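Local coordinates for NigD-like protein (Bacteroides vulgatus ATCC 8482, PDB 3K6O) that is of unknown function but belongs to the NigD-like family, pairing an N-terminal OB domain with a C-terminal beta sandwich, and is probably an exported lipoprotein, at residues A[100-106]-A[154-158]; A[105-109]-A[120-124]; A[174-179]-A[204-208]; A[184-189]-A[200-205]; A[16-22]-A[57-63]. One frame throughout, in Å; residues are numbered along the deposited sequence.

Contact 1 (A[100-106]-A[154-158])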
# COMPACT_ATOMS: atom_id res chain seq x y z
N SER A 100 -5.55 17.41 14.59
CA SER A 100 -5.13 17.60 13.20
C SER A 100 -5.11 16.27 12.44
O SER A 100 -5.25 16.25 11.23
CB SER A 100 -3.78 18.34 13.10
OG SER A 100 -2.90 17.94 14.13
N ILE A 101 -4.95 15.14 13.14
CA ILE A 101 -5.00 13.85 12.47
C ILE A 101 -6.46 13.44 12.12
O ILE A 101 -6.73 12.91 11.04
CB ILE A 101 -4.30 12.74 13.29
CG1 ILE A 101 -2.77 12.92 13.28
CG2 ILE A 101 -4.63 11.36 12.75
CD1 ILE A 101 -2.06 12.01 14.30
N GLY A 102 -7.39 13.71 13.03
CA GLY A 102 -8.80 13.50 12.76
C GLY A 102 -9.19 12.02 12.84
O GLY A 102 -8.39 11.17 13.17
N ASN A 103 -10.47 11.75 12.59
CA ASN A 103 -10.97 10.41 12.47
C ASN A 103 -12.30 10.44 11.73
O ASN A 103 -13.29 9.88 12.17
CB ASN A 103 -11.14 9.76 13.84
CG ASN A 103 -11.37 8.27 13.74
OD1 ASN A 103 -10.97 7.61 12.75
ND2 ASN A 103 -12.04 7.72 14.76
N MSE A 104 -12.30 11.09 10.58
CA MSE A 104 -13.48 11.20 9.75
C MSE A 104 -13.79 9.92 8.98
O MSE A 104 -12.91 9.09 8.71
CB MSE A 104 -13.28 12.36 8.79
CG MSE A 104 -13.14 13.72 9.53
SE MSE A 104 -12.98 15.13 8.24
CE MSE A 104 -14.92 15.42 7.91
N LYS A 105 -15.06 9.73 8.65
CA LYS A 105 -15.49 8.53 7.97
C LYS A 105 -14.86 8.45 6.58
O LYS A 105 -14.83 9.44 5.84
CB LYS A 105 -17.03 8.49 7.88
CG LYS A 105 -17.71 8.33 9.27
CD LYS A 105 -19.18 7.90 9.17
CE LYS A 105 -19.74 7.44 10.57
NZ LYS A 105 -18.98 6.24 11.14
N VAL A 106 -14.38 7.26 6.23
CA VAL A 106 -13.73 7.00 4.95
C VAL A 106 -14.28 5.68 4.37
O VAL A 106 -14.62 4.76 5.12
CB VAL A 106 -12.20 6.90 5.09
CG1 VAL A 106 -11.78 5.71 6.00
CG2 VAL A 106 -11.51 6.77 3.71
N LEU A 154 -6.25 3.56 11.15
CA LEU A 154 -6.27 4.40 9.98
C LEU A 154 -7.14 5.60 10.31
O LEU A 154 -8.25 5.44 10.78
CB LEU A 154 -6.89 3.70 8.77
CG LEU A 154 -6.09 2.86 7.78
CD1 LEU A 154 -7.12 2.41 6.72
CD2 LEU A 154 -4.90 3.59 7.16
N ARG A 155 -6.61 6.79 10.06
CA ARG A 155 -7.26 8.03 10.39
C ARG A 155 -7.38 8.87 9.11
O ARG A 155 -6.36 9.20 8.50
CB ARG A 155 -6.43 8.76 11.46
CG ARG A 155 -6.32 8.00 12.78
CD ARG A 155 -7.72 7.82 13.39
NE ARG A 155 -7.72 7.42 14.81
CZ ARG A 155 -7.95 8.23 15.84
NH1 ARG A 155 -8.19 9.53 15.69
NH2 ARG A 155 -7.99 7.71 17.05
N TYR A 156 -8.61 9.21 8.72
CA TYR A 156 -8.86 10.04 7.55
C TYR A 156 -9.23 11.47 7.95
O TYR A 156 -9.99 11.68 8.90
CB TYR A 156 -9.99 9.45 6.69
CG TYR A 156 -10.37 10.26 5.45
CD1 TYR A 156 -9.48 10.44 4.42
CD2 TYR A 156 -11.64 10.85 5.34
CE1 TYR A 156 -9.84 11.13 3.28
CE2 TYR A 156 -11.99 11.57 4.21
CZ TYR A 156 -11.08 11.69 3.19
OH TYR A 156 -11.38 12.41 2.07
N ASN A 157 -8.68 12.44 7.23
CA ASN A 157 -9.07 13.83 7.41
C ASN A 157 -9.26 14.44 6.03
O ASN A 157 -8.33 14.44 5.23
CB ASN A 157 -8.03 14.60 8.23
CG ASN A 157 -8.62 15.84 8.88
OD1 ASN A 157 -9.66 16.36 8.45
ND2 ASN A 157 -7.97 16.32 9.93
N ASN A 158 -10.46 14.93 5.73
CA ASN A 158 -10.71 15.54 4.41
C ASN A 158 -10.24 16.98 4.34
O ASN A 158 -10.23 17.59 3.26
CB ASN A 158 -12.16 15.40 3.97
CG ASN A 158 -13.12 16.16 4.84
OD1 ASN A 158 -12.75 17.05 5.60
ND2 ASN A 158 -14.39 15.80 4.73
O HOH W 1 -10.85 7.96 9.99

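Contact 2 (A[105-109]-A[120-124])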
# COMPACT_ATOMS: atom_id res chain seq x y z
N LYS A 105 -15.06 9.73 8.65
CA LYS A 105 -15.49 8.53 7.97
C LYS A 105 -14.86 8.45 6.58
O LYS A 105 -14.83 9.44 5.84
CB LYS A 105 -17.03 8.49 7.88
CG LYS A 105 -17.71 8.33 9.27
CD LYS A 105 -19.18 7.90 9.17
CE LYS A 105 -19.74 7.44 10.57
NZ LYS A 105 -18.98 6.24 11.14
N VAL A 106 -14.38 7.26 6.23
CA VAL A 106 -13.73 7.00 4.95
C VAL A 106 -14.28 5.68 4.37
O VAL A 106 -14.62 4.76 5.12
CB VAL A 106 -12.20 6.90 5.09
CG1 VAL A 106 -11.78 5.71 6.00
CG2 VAL A 106 -11.51 6.77 3.71
N GLN A 107 -14.35 5.62 3.04
CA GLN A 107 -14.76 4.41 2.31
C GLN A 107 -13.55 3.62 1.88
O GLN A 107 -12.77 4.09 1.06
CB GLN A 107 -15.60 4.78 1.08
CG GLN A 107 -16.09 3.58 0.28
CD GLN A 107 -16.97 3.97 -0.90
OE1 GLN A 107 -17.27 5.15 -1.12
NE2 GLN A 107 -17.39 2.97 -1.68
N ILE A 108 -13.37 2.43 2.46
CA ILE A 108 -12.28 1.55 2.10
C ILE A 108 -12.75 0.57 1.03
O ILE A 108 -13.73 -0.11 1.22
CB ILE A 108 -11.77 0.72 3.29
CG1 ILE A 108 -11.24 1.62 4.43
CG2 ILE A 108 -10.64 -0.25 2.83
CD1 ILE A 108 -10.20 2.66 3.98
N LYS A 109 -12.06 0.51 -0.10
CA LYS A 109 -12.36 -0.47 -1.15
C LYS A 109 -11.48 -1.73 -1.02
O LYS A 109 -11.96 -2.82 -1.26
CB LYS A 109 -12.20 0.16 -2.54
CG LYS A 109 -13.30 1.15 -2.89
CD LYS A 109 -13.54 1.25 -4.40
CE LYS A 109 -14.90 1.84 -4.70
NZ LYS A 109 -15.09 2.16 -6.16
N VAL A 120 -3.68 0.06 0.95
CA VAL A 120 -5.06 0.51 1.03
C VAL A 120 -5.51 1.16 -0.30
O VAL A 120 -4.87 2.05 -0.82
CB VAL A 120 -5.21 1.50 2.17
CG1 VAL A 120 -6.75 1.79 2.43
CG2 VAL A 120 -4.54 0.96 3.44
N ARG A 121 -6.63 0.69 -0.83
CA ARG A 121 -7.30 1.37 -1.91
C ARG A 121 -8.53 1.95 -1.29
O ARG A 121 -9.26 1.24 -0.59
CB ARG A 121 -7.67 0.41 -3.04
CG ARG A 121 -8.26 1.15 -4.26
CD ARG A 121 -8.28 0.28 -5.50
NE ARG A 121 -9.32 -0.71 -5.32
CZ ARG A 121 -10.16 -1.12 -6.25
NH1 ARG A 121 -10.09 -0.67 -7.50
NH2 ARG A 121 -11.08 -2.01 -5.92
N PHE A 122 -8.78 3.23 -1.53
CA PHE A 122 -9.85 3.94 -0.84
C PHE A 122 -10.35 5.13 -1.62
O PHE A 122 -9.77 5.51 -2.64
CB PHE A 122 -9.40 4.40 0.55
CG PHE A 122 -8.39 5.53 0.54
CD1 PHE A 122 -7.07 5.32 0.15
CD2 PHE A 122 -8.74 6.80 0.99
CE1 PHE A 122 -6.15 6.35 0.16
CE2 PHE A 122 -7.80 7.84 1.01
CZ PHE A 122 -6.50 7.61 0.60
N MSE A 123 -11.47 5.69 -1.17
CA MSE A 123 -12.05 6.86 -1.80
C MSE A 123 -11.69 8.07 -0.96
O MSE A 123 -11.76 8.03 0.26
CB MSE A 123 -13.58 6.73 -1.89
CG MSE A 123 -14.10 5.49 -2.63
SE MSE A 123 -13.44 5.30 -4.46
CE MSE A 123 -14.49 6.61 -5.34
N LEU A 124 -11.28 9.14 -1.63
CA LEU A 124 -11.00 10.41 -0.96
C LEU A 124 -11.68 11.56 -1.69
O LEU A 124 -11.89 11.52 -2.90
CB LEU A 124 -9.49 10.67 -0.87
CG LEU A 124 -8.70 10.87 -2.17
CD1 LEU A 124 -7.30 11.42 -1.85
CD2 LEU A 124 -8.56 9.57 -2.89
O HOH W 2 -14.07 8.29 1.59

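Contact 3 (A[174-179]-A[204-208])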
# COMPACT_ATOMS: atom_id res chain seq x y z
N LEU A 174 5.31 -0.75 7.12
CA LEU A 174 4.97 -1.37 8.41
C LEU A 174 6.10 -1.33 9.45
O LEU A 174 5.86 -1.20 10.66
CB LEU A 174 4.46 -2.78 8.19
CG LEU A 174 2.99 -2.85 7.70
CD1 LEU A 174 2.59 -4.28 7.28
CD2 LEU A 174 1.99 -2.32 8.74
N ASP A 175 7.33 -1.42 8.94
CA ASP A 175 8.55 -1.43 9.71
C ASP A 175 8.41 -2.42 10.86
O ASP A 175 8.30 -3.62 10.57
CB ASP A 175 8.92 -0.01 10.15
CG ASP A 175 9.29 0.88 8.97
OD1 ASP A 175 9.85 0.34 8.04
OD2 ASP A 175 9.01 2.10 8.97
N ASP A 176 8.37 -1.96 12.12
CA ASP A 176 8.43 -2.93 13.21
C ASP A 176 7.09 -3.66 13.33
O ASP A 176 7.03 -4.62 14.02
CB ASP A 176 8.77 -2.32 14.57
CG ASP A 176 10.14 -1.67 14.65
OD1 ASP A 176 10.91 -1.55 13.67
OD2 ASP A 176 10.47 -1.34 15.78
N TYR A 177 6.03 -3.18 12.68
CA TYR A 177 4.69 -3.80 12.75
C TYR A 177 4.45 -4.85 11.62
O TYR A 177 3.35 -5.38 11.48
CB TYR A 177 3.62 -2.73 12.74
CG TYR A 177 3.75 -1.82 13.93
CD1 TYR A 177 3.25 -2.20 15.14
CD2 TYR A 177 4.42 -0.60 13.83
CE1 TYR A 177 3.40 -1.39 16.26
CE2 TYR A 177 4.59 0.21 14.93
CZ TYR A 177 4.06 -0.18 16.13
OH TYR A 177 4.22 0.60 17.20
N SER A 178 5.50 -5.16 10.84
CA SER A 178 5.37 -6.04 9.71
C SER A 178 5.54 -7.51 10.09
O SER A 178 5.97 -7.82 11.21
CB SER A 178 6.40 -5.65 8.65
OG SER A 178 7.57 -6.31 8.90
N PRO A 179 5.26 -8.42 9.14
CA PRO A 179 5.39 -9.83 9.43
C PRO A 179 6.81 -10.31 9.63
O PRO A 179 7.03 -11.44 10.07
CB PRO A 179 4.76 -10.51 8.22
CG PRO A 179 4.23 -9.51 7.37
CD PRO A 179 4.51 -8.16 7.90
N SER A 204 -3.96 -12.11 10.29
CA SER A 204 -3.00 -12.93 11.02
C SER A 204 -1.68 -13.01 10.27
O SER A 204 -1.64 -12.85 9.04
CB SER A 204 -3.55 -14.34 11.24
OG SER A 204 -3.75 -14.99 10.01
N TYR A 205 -0.60 -13.19 11.03
CA TYR A 205 0.73 -13.44 10.47
C TYR A 205 1.02 -14.90 10.77
O TYR A 205 0.60 -15.37 11.83
CB TYR A 205 1.77 -12.57 11.17
CG TYR A 205 1.71 -11.11 10.87
CD1 TYR A 205 0.97 -10.60 9.82
CD2 TYR A 205 2.46 -10.21 11.62
CE1 TYR A 205 0.95 -9.25 9.54
CE2 TYR A 205 2.45 -8.86 11.34
CZ TYR A 205 1.72 -8.38 10.30
OH TYR A 205 1.78 -7.04 10.00
N PRO A 206 1.72 -15.62 9.87
CA PRO A 206 2.33 -15.16 8.62
C PRO A 206 1.32 -14.96 7.49
O PRO A 206 0.19 -15.49 7.55
CB PRO A 206 3.27 -16.31 8.25
CG PRO A 206 2.60 -17.50 8.84
CD PRO A 206 1.98 -17.04 10.12
N LEU A 207 1.72 -14.19 6.49
CA LEU A 207 0.92 -14.00 5.30
C LEU A 207 1.21 -15.13 4.30
O LEU A 207 2.39 -15.36 3.95
CB LEU A 207 1.25 -12.66 4.66
CG LEU A 207 1.14 -11.48 5.66
CD1 LEU A 207 1.59 -10.16 5.01
CD2 LEU A 207 -0.24 -11.38 6.24
N THR A 208 0.15 -15.81 3.86
CA THR A 208 0.24 -16.88 2.86
C THR A 208 0.03 -16.38 1.43
O THR A 208 0.29 -17.13 0.47
CB THR A 208 -0.84 -17.91 3.10
OG1 THR A 208 -2.11 -17.28 2.93
CG2 THR A 208 -0.77 -18.50 4.51

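Contact 4 (A[184-189]-A[200-205])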
# COMPACT_ATOMS: atom_id res chain seq x y z
N LEU A 184 5.12 -11.01 16.40
CA LEU A 184 3.71 -10.61 16.12
C LEU A 184 2.86 -11.76 15.57
O LEU A 184 3.24 -12.43 14.61
CB LEU A 184 3.61 -9.40 15.18
CG LEU A 184 4.25 -8.11 15.69
CD1 LEU A 184 4.33 -7.09 14.54
CD2 LEU A 184 3.56 -7.52 16.94
N LYS A 185 1.71 -11.95 16.19
CA LYS A 185 0.70 -12.90 15.74
C LYS A 185 -0.10 -12.38 14.54
O LYS A 185 -0.78 -13.15 13.85
CB LYS A 185 -0.28 -13.19 16.87
CG LYS A 185 0.27 -14.04 18.01
CD LYS A 185 -0.89 -14.36 19.02
CE LYS A 185 -0.41 -15.19 20.23
NZ LYS A 185 -1.53 -15.98 20.91
N GLY A 186 -0.04 -11.06 14.32
CA GLY A 186 -0.77 -10.41 13.23
C GLY A 186 -0.97 -8.93 13.49
O GLY A 186 -0.35 -8.37 14.37
N ILE A 187 -1.84 -8.30 12.72
CA ILE A 187 -2.08 -6.88 12.84
C ILE A 187 -3.56 -6.61 12.84
O ILE A 187 -4.32 -7.28 12.14
CB ILE A 187 -1.35 -6.13 11.71
CG1 ILE A 187 -1.49 -4.65 11.84
CG2 ILE A 187 -1.88 -6.48 10.30
CD1 ILE A 187 -0.68 -3.97 10.68
N LYS A 188 -3.97 -5.66 13.66
CA LYS A 188 -5.35 -5.20 13.75
C LYS A 188 -5.39 -3.73 13.41
O LYS A 188 -4.60 -2.94 13.95
CB LYS A 188 -5.87 -5.43 15.15
CG LYS A 188 -5.93 -6.90 15.56
CD LYS A 188 -6.65 -7.13 16.90
CE LYS A 188 -6.81 -8.65 17.22
NZ LYS A 188 -7.42 -8.89 18.57
N VAL A 189 -6.26 -3.36 12.48
CA VAL A 189 -6.35 -2.01 11.98
C VAL A 189 -7.77 -1.43 12.16
O VAL A 189 -8.74 -1.95 11.60
CB VAL A 189 -5.97 -1.92 10.49
CG1 VAL A 189 -6.06 -0.44 9.98
CG2 VAL A 189 -4.56 -2.51 10.26
N THR A 200 -12.73 -3.23 13.19
CA THR A 200 -11.35 -3.71 13.18
C THR A 200 -11.09 -4.69 12.05
O THR A 200 -11.72 -5.73 12.00
CB THR A 200 -11.03 -4.45 14.48
OG1 THR A 200 -11.27 -3.57 15.57
CG2 THR A 200 -9.59 -4.86 14.56
N TYR A 201 -10.17 -4.36 11.15
CA TYR A 201 -9.68 -5.34 10.20
C TYR A 201 -8.62 -6.16 10.94
O TYR A 201 -7.78 -5.57 11.62
CB TYR A 201 -9.07 -4.64 8.98
CG TYR A 201 -10.06 -4.02 8.04
CD1 TYR A 201 -10.86 -2.94 8.44
CD2 TYR A 201 -10.20 -4.50 6.73
CE1 TYR A 201 -11.78 -2.38 7.57
CE2 TYR A 201 -11.11 -3.92 5.84
CZ TYR A 201 -11.89 -2.87 6.28
OH TYR A 201 -12.78 -2.29 5.43
N ILE A 202 -8.68 -7.48 10.84
CA ILE A 202 -7.74 -8.38 11.51
C ILE A 202 -7.01 -9.17 10.41
O ILE A 202 -7.65 -9.78 9.55
CB ILE A 202 -8.46 -9.38 12.47
CG1 ILE A 202 -9.24 -8.60 13.54
CG2 ILE A 202 -7.46 -10.31 13.13
CD1 ILE A 202 -10.32 -9.40 14.36
N PHE A 203 -5.69 -9.13 10.42
CA PHE A 203 -4.89 -9.99 9.53
C PHE A 203 -3.90 -10.79 10.36
O PHE A 203 -3.04 -10.21 11.03
CB PHE A 203 -4.12 -9.14 8.53
CG PHE A 203 -4.98 -8.21 7.73
CD1 PHE A 203 -5.65 -8.65 6.60
CD2 PHE A 203 -5.13 -6.88 8.12
CE1 PHE A 203 -6.45 -7.78 5.84
CE2 PHE A 203 -5.93 -6.00 7.36
CZ PHE A 203 -6.59 -6.45 6.23
N SER A 204 -3.96 -12.11 10.29
CA SER A 204 -3.00 -12.93 11.02
C SER A 204 -1.68 -13.01 10.27
O SER A 204 -1.64 -12.85 9.04
CB SER A 204 -3.55 -14.34 11.24
OG SER A 204 -3.75 -14.99 10.01
N TYR A 205 -0.60 -13.19 11.03
CA TYR A 205 0.73 -13.44 10.47
C TYR A 205 1.02 -14.90 10.77
O TYR A 205 0.60 -15.37 11.83
CB TYR A 205 1.77 -12.57 11.17
CG TYR A 205 1.71 -11.11 10.87
CD1 TYR A 205 0.97 -10.60 9.82
CD2 TYR A 205 2.46 -10.21 11.62
CE1 TYR A 205 0.95 -9.25 9.54
CE2 TYR A 205 2.45 -8.86 11.34
CZ TYR A 205 1.72 -8.38 10.30
OH TYR A 205 1.78 -7.04 10.00

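Contact 5 (A[16-22]-A[57-63])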
# COMPACT_ATOMS: atom_id res chain seq x y z
N THR A 16 -1.01 -9.31 -15.68
CA THR A 16 -1.16 -9.25 -14.24
C THR A 16 -1.19 -7.81 -13.81
O THR A 16 -0.29 -7.05 -14.16
CB THR A 16 0.03 -9.91 -13.56
OG1 THR A 16 0.14 -11.27 -14.02
CG2 THR A 16 -0.10 -9.84 -12.05
N ILE A 17 -2.22 -7.42 -13.06
CA ILE A 17 -2.25 -6.12 -12.44
C ILE A 17 -1.86 -6.30 -10.97
O ILE A 17 -2.65 -6.86 -10.18
CB ILE A 17 -3.63 -5.45 -12.56
CG1 ILE A 17 -4.13 -5.41 -14.01
CG2 ILE A 17 -3.57 -4.03 -11.98
CD1 ILE A 17 -3.16 -4.74 -15.01
N ALA A 18 -0.68 -5.81 -10.57
CA ALA A 18 -0.22 -5.98 -9.19
C ALA A 18 0.75 -4.91 -8.72
O ALA A 18 1.37 -4.21 -9.53
CB ALA A 18 0.39 -7.38 -8.98
N MSE A 19 0.88 -4.80 -7.40
CA MSE A 19 1.85 -3.91 -6.78
C MSE A 19 3.27 -4.38 -7.06
O MSE A 19 3.53 -5.57 -7.31
CB MSE A 19 1.65 -3.87 -5.27
CG MSE A 19 0.28 -3.39 -4.82
SE MSE A 19 0.13 -1.47 -5.00
CE MSE A 19 1.71 -0.83 -4.30
N ALA A 20 4.20 -3.43 -7.02
CA ALA A 20 5.59 -3.73 -7.03
C ALA A 20 6.39 -2.59 -6.44
O ALA A 20 5.92 -1.46 -6.35
CB ALA A 20 6.07 -4.05 -8.47
N THR A 21 7.61 -2.88 -6.04
CA THR A 21 8.50 -1.87 -5.55
C THR A 21 9.70 -1.87 -6.46
O THR A 21 10.23 -2.91 -6.78
CB THR A 21 8.95 -2.14 -4.09
OG1 THR A 21 7.79 -2.38 -3.26
CG2 THR A 21 9.71 -0.91 -3.51
N VAL A 22 10.08 -0.69 -6.89
CA VAL A 22 11.26 -0.50 -7.70
C VAL A 22 12.50 -0.72 -6.83
O VAL A 22 12.57 -0.26 -5.69
CB VAL A 22 11.28 0.93 -8.29
CG1 VAL A 22 12.56 1.18 -9.12
CG2 VAL A 22 10.02 1.20 -9.12
N GLU A 57 10.49 3.45 -4.79
CA GLU A 57 9.22 3.89 -5.31
C GLU A 57 8.30 2.68 -5.45
O GLU A 57 8.73 1.56 -5.80
CB GLU A 57 9.36 4.63 -6.65
CG GLU A 57 9.87 6.09 -6.56
CD GLU A 57 9.78 6.82 -7.90
OE1 GLU A 57 8.73 7.42 -8.22
OE2 GLU A 57 10.76 6.77 -8.65
N ARG A 58 7.02 2.93 -5.25
CA ARG A 58 6.03 1.90 -5.28
C ARG A 58 5.12 2.13 -6.48
O ARG A 58 4.69 3.27 -6.73
CB ARG A 58 5.20 2.03 -4.02
CG ARG A 58 4.24 0.90 -3.81
CD ARG A 58 4.69 -0.03 -2.74
NE ARG A 58 3.64 -0.99 -2.34
CZ ARG A 58 3.72 -2.31 -2.51
NH1 ARG A 58 4.78 -2.87 -3.09
NH2 ARG A 58 2.73 -3.08 -2.08
N ILE A 59 4.78 1.05 -7.20
CA ILE A 59 3.83 1.15 -8.32
C ILE A 59 2.69 0.14 -8.24
O ILE A 59 2.82 -0.94 -7.65
CB ILE A 59 4.56 1.03 -9.69
CG1 ILE A 59 5.10 -0.39 -9.94
CG2 ILE A 59 5.70 2.03 -9.74
CD1 ILE A 59 5.69 -0.60 -11.35
N PHE A 60 1.58 0.48 -8.89
CA PHE A 60 0.49 -0.45 -9.17
C PHE A 60 0.58 -0.62 -10.68
O PHE A 60 0.33 0.31 -11.46
CB PHE A 60 -0.83 0.17 -8.70
CG PHE A 60 -2.01 -0.75 -8.75
CD1 PHE A 60 -1.98 -2.01 -8.19
CD2 PHE A 60 -3.21 -0.31 -9.29
CE1 PHE A 60 -3.11 -2.85 -8.22
CE2 PHE A 60 -4.33 -1.13 -9.32
CZ PHE A 60 -4.29 -2.38 -8.78
N GLY A 61 1.00 -1.81 -11.10
CA GLY A 61 1.43 -2.00 -12.47
C GLY A 61 0.71 -3.06 -13.25
O GLY A 61 -0.02 -3.86 -12.68
N ASN A 62 0.92 -3.02 -14.57
CA ASN A 62 0.37 -3.95 -15.53
C ASN A 62 1.54 -4.68 -16.24
O ASN A 62 2.23 -4.07 -17.03
CB ASN A 62 -0.47 -3.16 -16.55
CG ASN A 62 -1.09 -4.03 -17.60
OD1 ASN A 62 -0.59 -5.12 -17.92
ND2 ASN A 62 -2.18 -3.55 -18.18
N TYR A 63 1.72 -5.96 -15.95
CA TYR A 63 2.84 -6.76 -16.44
C TYR A 63 2.38 -7.90 -17.31
O TYR A 63 1.30 -8.45 -17.11
CB TYR A 63 3.66 -7.34 -15.26
CG TYR A 63 3.70 -6.43 -14.06
CD1 TYR A 63 4.32 -5.18 -14.14
CD2 TYR A 63 3.09 -6.78 -12.88
CE1 TYR A 63 4.35 -4.30 -13.07
CE2 TYR A 63 3.10 -5.89 -11.76
CZ TYR A 63 3.73 -4.65 -11.88
OH TYR A 63 3.76 -3.77 -10.85

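Contact 1 (A[100-106]-A[154-158])
Segment 100-106 lays a helix end and the loop after it across the last residues of strand 149-157, in the C-terminal beta sandwich. The two chains cross nearly at right angles, and polar side chains do much of the gripping. The guanidinium of Arg-155 sends NH1 to Gly-102 O at 3.0 Å, in its own plane and nearly straight, at 166°. The donor stands above the carbonyl plane of Gly-102. The amide of Asn-103 lies over one guanidinium face, with the planes 30° apart. The NH2 end of Arg-155 turns to a salt bridge with Glu-153. On the helix side, Asn-157 ND2 donates to Ser-100 O at 3.0 Å. Gly-102 takes a positive phi as the helix ends, and a side chain there would run into the Asn-157 amide. Met-104, a selenomethionine, bends at chi3 (85°), which brings its methyl CE to the Asn-158 amide. Its backbone N donates to Tyr-156 O at 2.9 Å. A water ties Asn-103 OD1 and Met-104 O to Tyr-156 N, which donates to it at 2.9 Å. Val-106 packs CB on Tyr-156 CB at 3.7 Å, while CG2 lies over the ring face. The Tyr-156 hydroxyl bonds to Asn-125. Around this, Ile-101 rests on strand 75-93, residues 154-157 touch strand 133-139, and Tyr-156 reaches Leu-124 of strand 117-125.

Contact 2 (A[105-109]-A[120-124])
Met-123, a selenomethionine, lies beside Gln-107, with its CG 3.5 Å from Gln-107 OE1 and both side chains pointing the same way. They sit on one face of the beta hairpin formed by strands 107-113 and 117-125, in the C-terminal beta sandwich. Bends at chi2 (-56°) and chi3 turn the Met-123 chain, and its selenium meets Lys-109 CE at 3.8 Å. The extended lysine chain crosses it at a slant. Lys-109 also runs past the Arg-121 guanidinium, with CD over one face. That guanidinium is held by salt bridges to Asp-110 and Asp-219, which probably offset the nearby lysine charge. The other face of the hairpin carries Ile-108 and Phe-122, an antiparallel non-hydrogen-bonded pair. Ile-108 CD1 touches both Val-120 CG1 and Phe-122 CB, at 3.9 Å each. Val-106 CG2 comes to Phe-122 CD2, the two side chains crossing at about a right angle. Leu-154 of strand 149-157 packs against Ile-108. Met-123 N donates to Gln-107 O at 3.0 Å, and Lys-109 N to Arg-121 O at 2.9 Å. Next to these bonds, a water accepts from Gln-107 N and donates to Met-123 O at 2.7 Å.

Contact 3 (A[174-179]-A[204-208])
The Tyr-205 ring lies over the Pro-179 ring in a CH-pi contact. Pro-179 CB stands 3.9 Å from the ring centroid, only 4° off the normal. This joins two loops at the edge of the C-terminal beta sandwich: one follows strand 165-173, the other follows strand 199-204. The 3-10 turn at 176-177 presents the carbonyl of Tyr-177 to the rim of the ring. Tyr-205 OH donates to Tyr-177 O at 2.7 Å, and the hydroxyl lies in the carbonyl plane. The aromatic ring is thus held at its edge by a bond and at one face by proline. Leu-174 comes head-on to Tyr-205, its CD1 4.0 Å from Tyr-205 OH. A phenylalanine in place of Tyr-205 would probably leave the Tyr-177 carbonyl without this donor and the ring less firmly fixed against Pro-179. Pro-206, after a cis peptide bond, turns the chain onward to Leu-207. There Leu-207 CD1 meets Pro-179 CG at 3.6 Å.

Contact 4 (A[184-189]-A[200-205])
Strands 186-189 and 200-204 run antiparallel, their axes 4.6 Å apart at closest and 170° between their directions. Ile-187 with Phe-203 and Val-189 with Tyr-201 form hydrogen-bonded pairs, each joined by two backbone bonds. Beyond them, Tyr-205 N donates to Lys-185 O at 2.8 Å, almost straight at 176°. Gly-186 faces Ser-204 with the CA atoms just 4.0 Å apart. A side chain at this glycine would strike Phe-203 O and Ser-204 CA. Its bare CA instead lies over the Tyr-205 ring, 3.7 Å from the centroid, in a CH-pi contact. Leu-184 runs alongside the same ring, its CB 3.8 Å from Tyr-205 CD2. With CG anti to the carbonyl carbon (chi1 -70°), Tyr-205 lays its ring along Gly-186 and Ile-187. Its hydroxyl, bonded to Tyr-177 O outside these strands, touches Ile-187 CB. Ile-187 CG2 packs on Phe-203 CB at 3.9 Å, on the face shared with Val-189 and Tyr-201. That face turns to strand 107-113, where Val-189 and Tyr-201 both touch Met-111. On the other face Lys-188 CB meets Thr-200 CG2. The Lys-188 amine makes a salt bridge to Asp-147 and a cation-pi contact with Tyr-149. This is an antiparallel beta hairpin, strand 186-191 also pairing with strand 149-157, with one face turned into the beta sandwich.

Contact 5 (A[16-22]-A[57-63])
Arg-58 starts with CG anti to the backbone N (chi1 -172°), then bends at chi2 (105°), which carries its guanidinium across to Thr-21. These residues lie on an antiparallel strand pair, 16-22 with 58-63, in the N-terminal OB domain. Arg-58 NH1 makes a weak bond to Thr-21 OG1 at 3.1 Å. The guanidinium also has a salt bridge to Asp-36 and bonds to Asn-119 and Ser-171, the latter two in the sequence region of the C-terminal sandwich. A leucine here would probably leave Asp-36 without its charged mate and lose the link to Asn-119 and Ser-171. Met-19, a selenomethionine, brings SE to Phe-60 CD1 at 3.9 Å in an oblique Met-aromatic contact. Ile-17 CG2 lies over the Phe-60 ring face, 4.1 Å from its centroid, and Ile-17 CD1 touches the amide of Asn-62, whose OD1 bonds to Asn-80. Helix 217-221 covers this side through Leu-220, which touches Phe-60. The opposite face carries Ala-18, Ala-20, Ile-59 and Tyr-63. Ala-20 CB is 3.3 Å from Tyr-63 OH. Gly-61 lies against one face of the tyrosine ring, and a side chain there would clash with the Tyr-63 hydroxyl. Ala-18 O accepts two bonds from opposite faces of its plane: Gly-61 N at 2.9 Å and Tyr-63 OH at 2.8 Å.

In the fold
Contacts 1 to 4 all build the C-terminal sandwich, while contact 5 belongs to the OB domain. Contacts 1 and 2 share Lys-105 and Val-106, and their centres are about 11 Å apart. Contact 3 sits beside contact 4, with centres about 8 Å apart. They share Tyr-205, whose hydroxyl makes its hydrogen bond in contact 3 and whose ring takes CH-pi contacts in both. Contact 4 meets contact 1 through Val-189 CG1 on Leu-154 CG at 4.0 Å, and contact 2 through Tyr-201 OH on Ile-108 CB at 3.8 Å. Contact 5 touches none of them; its nearest atoms to contact 2 are about 6 Å away. A tetraethylene glycol, probably from crystallisation, bonds to Asn-103 in contact 1.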